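Local structure of 3-hydroxyadipyl-CoA dehydrogenase (Escherichia coli, 3MOG) at residues 371-374 with 378-381; 193-198 with 417-422. The protein catalyses the NAD-dependent oxidation of 3-hydroxyadipyl-CoA to 3-oxoadipyl-CoA, a step in the breakdown of phenylacetate. All blocks are in the same frame, centred on the assembly; numbering follows the deposited sequence. Where two conformers were deposited one is given.

Contact 1 (371-374 with 378-381)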
ATOM      1  N   TYR C 371      19.998  18.481  36.954  1.00 62.48           N
ATOM      2  CA  TYR C 371      18.885  19.427  37.006  1.00 67.42           C
ATOM      3  C   TYR C 371      17.525  18.742  37.101  1.00 68.61           C
ATOM      4  O   TYR C 371      16.670  19.157  37.890  1.00 69.64           O
ATOM      5  CB  TYR C 371      18.911  20.360  35.789  1.00 65.63           C
ATOM      6  CG  TYR C 371      17.675  21.221  35.674  1.00 71.99           C
ATOM      7  CD1 TYR C 371      16.708  20.972  34.687  1.00 70.81           C
ATOM      8  CD2 TYR C 371      17.453  22.272  36.567  1.00 73.81           C
ATOM      9  CE1 TYR C 371      15.563  21.755  34.590  1.00 69.38           C
ATOM     10  CE2 TYR C 371      16.311  23.059  36.483  1.00 69.91           C
ATOM     11  CZ  TYR C 371      15.374  22.802  35.489  1.00 78.43           C
ATOM     12  OH  TYR C 371      14.249  23.585  35.406  1.00 84.92           O
ATOM     13  N   LEU C 372      17.344  17.694  36.297  1.00 63.59           N
ATOM     14  CA  LEU C 372      16.083  16.975  36.231  1.00 62.88           C
ATOM     15  C   LEU C 372      15.798  16.194  37.502  1.00 64.38           C
ATOM     16  O   LEU C 372      14.670  16.219  38.007  1.00 61.59           O
ATOM     17  CB  LEU C 372      16.061  16.041  35.016  1.00 63.74           C
ATOM     18  CG  LEU C 372      15.969  16.720  33.646  1.00 58.87           C
ATOM     19  CD1 LEU C 372      16.208  15.721  32.527  1.00 61.09           C
ATOM     20  CD2 LEU C 372      14.628  17.411  33.490  1.00 56.95           C
ATOM     21  N   GLN C 373      16.829  15.513  38.008  1.00 69.83           N
ATOM     22  CA  GLN C 373      16.744  14.693  39.222  1.00 72.04           C
ATOM     23  C   GLN C 373      16.365  15.533  40.434  1.00 74.37           C
ATOM     24  O   GLN C 373      15.603  15.086  41.295  1.00 79.22           O
ATOM     25  CB  GLN C 373      18.071  13.983  39.486  1.00 66.20           C
ATOM     26  CG  GLN C 373      18.325  12.759  38.623  1.00 63.92           C
ATOM     27  CD  GLN C 373      19.742  12.231  38.766  1.00 68.28           C
ATOM     28  OE1 GLN C 373      20.652  12.957  39.170  1.00 73.19           O
ATOM     29  NE2 GLN C 373      19.938  10.963  38.426  1.00 63.74           N
ATOM     30  N   GLN C 374      16.873  16.762  40.468  1.00 73.32           N
ATOM     31  CA  GLN C 374      16.590  17.698  41.550  1.00 78.42           C
ATOM     32  C   GLN C 374      15.157  18.254  41.489  1.00 77.09           C
ATOM     33  O   GLN C 374      14.752  19.044  42.350  1.00 77.52           O
ATOM     34  CB  GLN C 374      17.630  18.830  41.549  1.00 77.53           C
ATOM     35  CG  GLN C 374      18.063  19.291  42.952  1.00 88.16           C
ATOM     36  CD  GLN C 374      18.686  18.178  43.797  1.00 89.08           C
ATOM     37  OE1 GLN C 374      19.520  17.401  43.316  1.00 87.41           O
ATOM     38  NE2 GLN C 374      18.284  18.104  45.066  1.00 89.17           N
ATOM     39  N   THR C 378      12.506  10.772  37.615  1.00 69.08           N
ATOM     40  CA  THR C 378      13.344   9.621  37.298  1.00 67.37           C
ATOM     41  C   THR C 378      13.765   9.739  35.834  1.00 62.53           C
ATOM     42  O   THR C 378      12.919   9.701  34.932  1.00 59.35           O
ATOM     43  CB  THR C 378      12.594   8.285  37.473  1.00 69.47           C
ATOM     44  OG1 THR C 378      11.983   8.226  38.768  1.00 70.22           O
ATOM     45  CG2 THR C 378      13.553   7.112  37.301  1.00 68.44           C
ATOM     46  N   VAL C 379      15.067   9.884  35.615  1.00 60.35           N
ATOM     47  CA  VAL C 379      15.631  10.073  34.281  1.00 59.73           C
ATOM     48  C   VAL C 379      16.059   8.748  33.653  1.00 58.70           C
ATOM     49  O   VAL C 379      16.973   8.094  34.156  1.00 61.80           O
ATOM     50  CB  VAL C 379      16.857  11.015  34.326  1.00 59.04           C
ATOM     51  CG1 VAL C 379      17.382  11.293  32.924  1.00 62.23           C
ATOM     52  CG2 VAL C 379      16.507  12.307  35.020  1.00 55.36           C
ATOM     53  N   LEU C 380      15.400   8.361  32.556  1.00 56.08           N
ATOM     54  CA  LEU C 380      15.809   7.184  31.765  1.00 52.45           C
ATOM     55  C   LEU C 380      16.442   7.622  30.460  1.00 52.33           C
ATOM     56  O   LEU C 380      15.882   8.453  29.752  1.00 59.70           O
ATOM     57  CB  LEU C 380      14.616   6.284  31.460  1.00 50.34           C
ATOM     58  CG  LEU C 380      13.910   5.591  32.618  1.00 49.22           C
ATOM     59  CD1 LEU C 380      12.611   5.013  32.145  1.00 50.41           C
ATOM     60  CD2 LEU C 380      14.778   4.492  33.209  1.00 54.24           C
ATOM     61  N   GLN C 381      17.608   7.071  30.136  1.00 54.18           N
ATOM     62  CA  GLN C 381      18.309   7.469  28.920  1.00 57.07           C
ATOM     63  C   GLN C 381      18.092   6.477  27.780  1.00 59.32           C
ATOM     64  O   GLN C 381      18.305   5.271  27.953  1.00 59.80           O
ATOM     65  CB  GLN C 381      19.803   7.664  29.183  1.00 58.13           C
ATOM     66  CG  GLN C 381      20.497   8.442  28.084  1.00 53.69           C
ATOM     67  CD  GLN C 381      21.927   8.843  28.423  1.00 65.28           C
ATOM     68  OE1 GLN C 381      22.408   8.642  29.546  1.00 65.52           O
ATOM     69  NE2 GLN C 381      22.610   9.431  27.446  1.00 56.41           N
TER
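L372 and Q373, at the C-terminal end of helix 362-373, pack on V379 of strand 378-381. This is the second half of a beta-alpha-beta crossover in the reduced Rossmann-fold domain. Strand 351-356 leads into the helix, and the chain then returns to 378-381, which runs parallel beside strand 351-356. Four residues separate the helix from this strand, and CA of Q373 and CA of T378 are 6.4 Å apart.

One methyl of V379 takes both helix side chains. CG1 lies anti to the backbone N (chi1 -176°), which places CG2 beside that N, on the helix side. CB of L372 meets V379 CG2 at 3.8 Å. This apolar contact is closed in from other sides. L372 also rests on I354 and L322, and V379 on I354 and L295. L372 and V379 are buried between helix and sheet, while Q373 is partly exposed.

Q373 crosses V379 at about a right angle. From its CB, which stays 5.0 Å from V379 CG2, the chain turns beside the backbone N (chi1 -78°). This brings CG to 4.1 Å from V379 CG2, the nearest approach of Q373 to the strand. Beyond CG the chain is extended and leaves V379 behind. The amide at its end is held on both atoms by the chain around 296-298, earlier in the sequence. OE1 accepts a hydrogen bond from V298 N. NE2 gives one to E296 O. With both ends of the amide bonded, its flip state is fixed, and the methylene CG is left as the part of Q373 that touches the V379 methyl.

Contact 2 (193-198 with 417-422)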
ATOM      1  N   ARG C 193      -9.776   1.001  16.579  1.00 41.09           N
ATOM      2  CA  ARG C 193      -9.150   1.844  15.566  1.00 45.11           C
ATOM      3  C   ARG C 193      -8.198   2.870  16.177  1.00 44.54           C
ATOM      4  O   ARG C 193      -7.053   2.974  15.756  1.00 43.75           O
ATOM      5  CB  ARG C 193     -10.224   2.549  14.729  1.00 46.12           C
ATOM      6  CG  ARG C 193      -9.680   3.447  13.635  1.00 41.76           C
ATOM      7  CD  ARG C 193     -10.618   4.600  13.409  1.00 34.13           C
ATOM      8  NE  ARG C 193     -10.248   5.448  12.282  1.00 43.43           N
ATOM      9  CZ  ARG C 193     -11.026   5.675  11.229  1.00 41.88           C
ATOM     10  NH1 ARG C 193     -12.196   5.072  11.135  1.00 47.69           N
ATOM     11  NH2 ARG C 193     -10.618   6.473  10.248  1.00 44.52           N
ATOM     12  N   VAL C 194      -8.672   3.614  17.173  1.00 43.12           N
ATOM     13  CA  VAL C 194      -7.896   4.715  17.767  1.00 38.82           C
ATOM     14  C   VAL C 194      -6.743   4.216  18.645  1.00 40.83           C
ATOM     15  O   VAL C 194      -5.703   4.858  18.706  1.00 37.18           O
ATOM     16  CB  VAL C 194      -8.827   5.720  18.516  1.00 33.07           C
ATOM     17  CG1 VAL C 194      -8.054   6.842  19.220  1.00 37.62           C
ATOM     18  CG2 VAL C 194      -9.831   6.292  17.551  1.00 34.80           C
ATOM     19  N   ALA C 195      -6.914   3.055  19.276  1.00 42.16           N
ATOM     20  CA  ALA C 195      -5.853   2.429  20.070  1.00 37.70           C
ATOM     21  C   ALA C 195      -4.648   1.943  19.279  1.00 38.19           C
ATOM     22  O   ALA C 195      -3.581   1.752  19.858  1.00 42.57           O
ATOM     23  CB  ALA C 195      -6.414   1.265  20.890  1.00 38.02           C
ATOM     24  N   ARG C 196      -4.811   1.716  17.978  1.00 38.05           N
ATOM     25  CA  ARG C 196      -3.743   1.107  17.169  1.00 38.93           C
ATOM     26  C   ARG C 196      -2.326   1.725  17.315  1.00 45.05           C
ATOM     27  O   ARG C 196      -1.358   0.976  17.471  1.00 47.80           O
ATOM     28  CB  ARG C 196      -4.142   1.019  15.688  1.00 39.24           C
ATOM     29  CG  ARG C 196      -5.184  -0.044  15.325  1.00 41.17           C
ATOM     30  CD  ARG C 196      -4.775  -1.447  15.806  1.00 50.98           C
ATOM     31  NE  ARG C 196      -5.488  -1.822  17.032  1.00 51.46           N
ATOM     32  CZ  ARG C 196      -5.188  -2.862  17.798  1.00 58.95           C
ATOM     33  NH1 ARG C 196      -4.171  -3.662  17.486  1.00 52.36           N
ATOM     34  NH2 ARG C 196      -5.914  -3.103  18.884  1.00 65.74           N
ATOM     35  N   PRO C 197      -2.190   3.077  17.285  1.00 46.48           N
ATOM     36  CA  PRO C 197      -0.792   3.573  17.414  1.00 40.19           C
ATOM     37  C   PRO C 197      -0.167   3.458  18.804  1.00 42.97           C
ATOM     38  O   PRO C 197       1.048   3.634  18.950  1.00 39.61           O
ATOM     39  CB  PRO C 197      -0.880   5.033  16.972  1.00 40.52           C
ATOM     40  CG  PRO C 197      -2.320   5.388  17.045  1.00 43.23           C
ATOM     41  CD  PRO C 197      -3.112   4.146  16.831  1.00 41.02           C
ATOM     42  N   TYR C 198      -0.979   3.150  19.815  1.00 44.61           N
ATOM     43  CA  TYR C 198      -0.428   2.906  21.135  1.00 47.51           C
ATOM     44  C   TYR C 198       0.470   1.669  21.060  1.00 53.44           C
ATOM     45  O   TYR C 198       1.574   1.673  21.604  1.00 51.72           O
ATOM     46  CB  TYR C 198      -1.525   2.765  22.194  1.00 43.13           C
ATOM     47  CG  TYR C 198      -0.996   2.667  23.610  1.00 51.50           C
ATOM     48  CD1 TYR C 198      -0.200   3.679  24.142  1.00 50.39           C
ATOM     49  CD2 TYR C 198      -1.304   1.568  24.425  1.00 45.69           C
ATOM     50  CE1 TYR C 198       0.300   3.596  25.429  1.00 55.29           C
ATOM     51  CE2 TYR C 198      -0.816   1.480  25.716  1.00 49.20           C
ATOM     52  CZ  TYR C 198      -0.010   2.498  26.207  1.00 54.45           C
ATOM     53  OH  TYR C 198       0.486   2.433  27.473  1.00 60.34           O
ATOM     54  N   THR C 417     -14.894   9.600  25.293  1.00 43.67           N
ATOM     55  CA  THR C 417     -15.488   8.665  26.239  1.00 42.65           C
ATOM     56  C   THR C 417     -15.021   7.243  25.985  1.00 43.30           C
ATOM     57  O   THR C 417     -14.580   6.562  26.914  1.00 42.67           O
ATOM     58  CB  THR C 417     -17.007   8.736  26.191  1.00 43.30           C
ATOM     59  OG1 THR C 417     -17.414  10.058  26.561  1.00 44.50           O
ATOM     60  CG2 THR C 417     -17.628   7.732  27.141  1.00 42.15           C
ATOM     61  N   ALA C 418     -15.067   6.819  24.723  1.00 40.69           N
ATOM     62  CA  ALA C 418     -14.619   5.484  24.341  1.00 36.71           C
ATOM     63  C   ALA C 418     -13.199   5.156  24.773  1.00 40.32           C
ATOM     64  O   ALA C 418     -12.926   4.057  25.257  1.00 43.89           O
ATOM     65  CB  ALA C 418     -14.780   5.280  22.836  1.00 34.77           C
ATOM     66  N   MET C 419     -12.293   6.112  24.611  1.00 42.53           N
ATOM     67  CA  MET C 419     -10.913   5.889  24.974  1.00 38.65           C
ATOM     68  C   MET C 419     -10.714   5.920  26.511  1.00 43.73           C
ATOM     69  O   MET C 419      -9.880   5.186  27.045  1.00 38.82           O
ATOM     70  CB  MET C 419      -9.998   6.871  24.229  1.00 36.53           C
ATOM     71  CG  MET C 419     -10.140   6.828  22.686  1.00 45.29           C
ATOM     72  SD  MET C 419     -10.431   5.209  21.938  1.00 28.40           S
ATOM     73  CE  MET C 419      -8.835   4.471  22.164  1.00 33.51           C
ATOM     74  N   ARG C 420     -11.471   6.761  27.210  1.00 44.38           N
ATOM     75  CA  ARG C 420     -11.453   6.757  28.676  0.50 52.00           C
ATOM     76  C   ARG C 420     -11.997   5.455  29.262  1.00 55.79           C
ATOM     77  O   ARG C 420     -11.428   4.910  30.202  1.00 56.66           O
ATOM     78  CB  ARG C 420     -12.247   7.933  29.237  0.50 50.46           C
ATOM     79  CG  ARG C 420     -11.399   9.048  29.817  0.50 54.42           C
ATOM     80  CD  ARG C 420     -12.289  10.134  30.398  0.50 50.72           C
ATOM     81  NE  ARG C 420     -12.962  10.884  29.342  0.50 56.51           N
ATOM     82  CZ  ARG C 420     -14.278  10.961  29.166  0.50 49.81           C
ATOM     83  NH1 ARG C 420     -15.107  10.322  29.984  0.50 48.15           N
ATOM     84  NH2 ARG C 420     -14.758  11.693  28.166  0.50 29.61           N
ATOM     85  N   LEU C 421     -13.096   4.951  28.708  1.00 53.95           N
ATOM     86  CA  LEU C 421     -13.747   3.778  29.300  1.00 51.84           C
ATOM     87  C   LEU C 421     -13.305   2.437  28.720  1.00 54.36           C
ATOM     88  O   LEU C 421     -13.123   1.481  29.465  1.00 61.46           O
ATOM     89  CB  LEU C 421     -15.269   3.949  29.286  1.00 49.26           C
ATOM     90  CG  LEU C 421     -15.743   5.143  30.151  1.00 56.97           C
ATOM     91  CD1 LEU C 421     -17.243   5.313  30.094  1.00 51.68           C
ATOM     92  CD2 LEU C 421     -15.282   5.041  31.625  1.00 48.39           C
ATOM     93  N   GLY C 422     -13.096   2.374  27.408  1.00 51.40           N
ATOM     94  CA  GLY C 422     -12.727   1.116  26.759  1.00 56.08           C
ATOM     95  C   GLY C 422     -11.302   0.658  27.018  1.00 57.11           C
ATOM     96  O   GLY C 422     -11.042  -0.543  27.099  1.00 58.60           O
TER
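M419 reaches from helix 412-422 to V194 and A195, where the chain passes from helix 191-194 to helix 196-207. These three buried residues make the whole contact. The two segments belong to the two 3-hydroxyacyl-CoA dehydrogenase C-terminal domain regions, so a methionine links the two related halves.

The tight part is the end of M419. SD lies 3.8 Å from CB of V194. Bends at chi2 (-36°) and chi3 (-72°) fold the thioether over that valine, and CE comes to 3.9 Å from V194 CG1. CE then also lies 3.7 Å from the backbone N of A195, and 4.2 Å from A195 CB. With an alanine here in place of M419, V194 and A195 would probably face a gap where the sulfur and methyl had packed.

Away from M419 the helix turns to solvent, where R420 is exposed.

Other elements complete the surroundings. V194 also packs on A401 of helix 390-406, and the neighbouring R193 makes a salt bridge to D403 of that helix. A195 touches Y425, just past helix 412-422. On a further side of that helix, T417 and L421 rest on strands 152-157 and 179-184 of the NAD-binding domain's sheet.

The two contacts share no helix or strand. Their centres are about 30 Å apart, and their nearest atoms about 13 Å. Along the chain the order is 193-198, 371-374, 378-381, 417-422, so contact 1 is nested in the loop that contact 2 closes. Contact 1 is local and lies about 29 Å from the centre of the chain, inside the reduced Rossmann-fold domain. Contact 2 is long-range and lies about 3 Å from that centre, between two helical regions of one family. Helix 390-406 connects them: it follows strand 378-381 and packs on V194. Contact 1 thus lies within an outlying domain, while contact 2 joins distant parts of the chain.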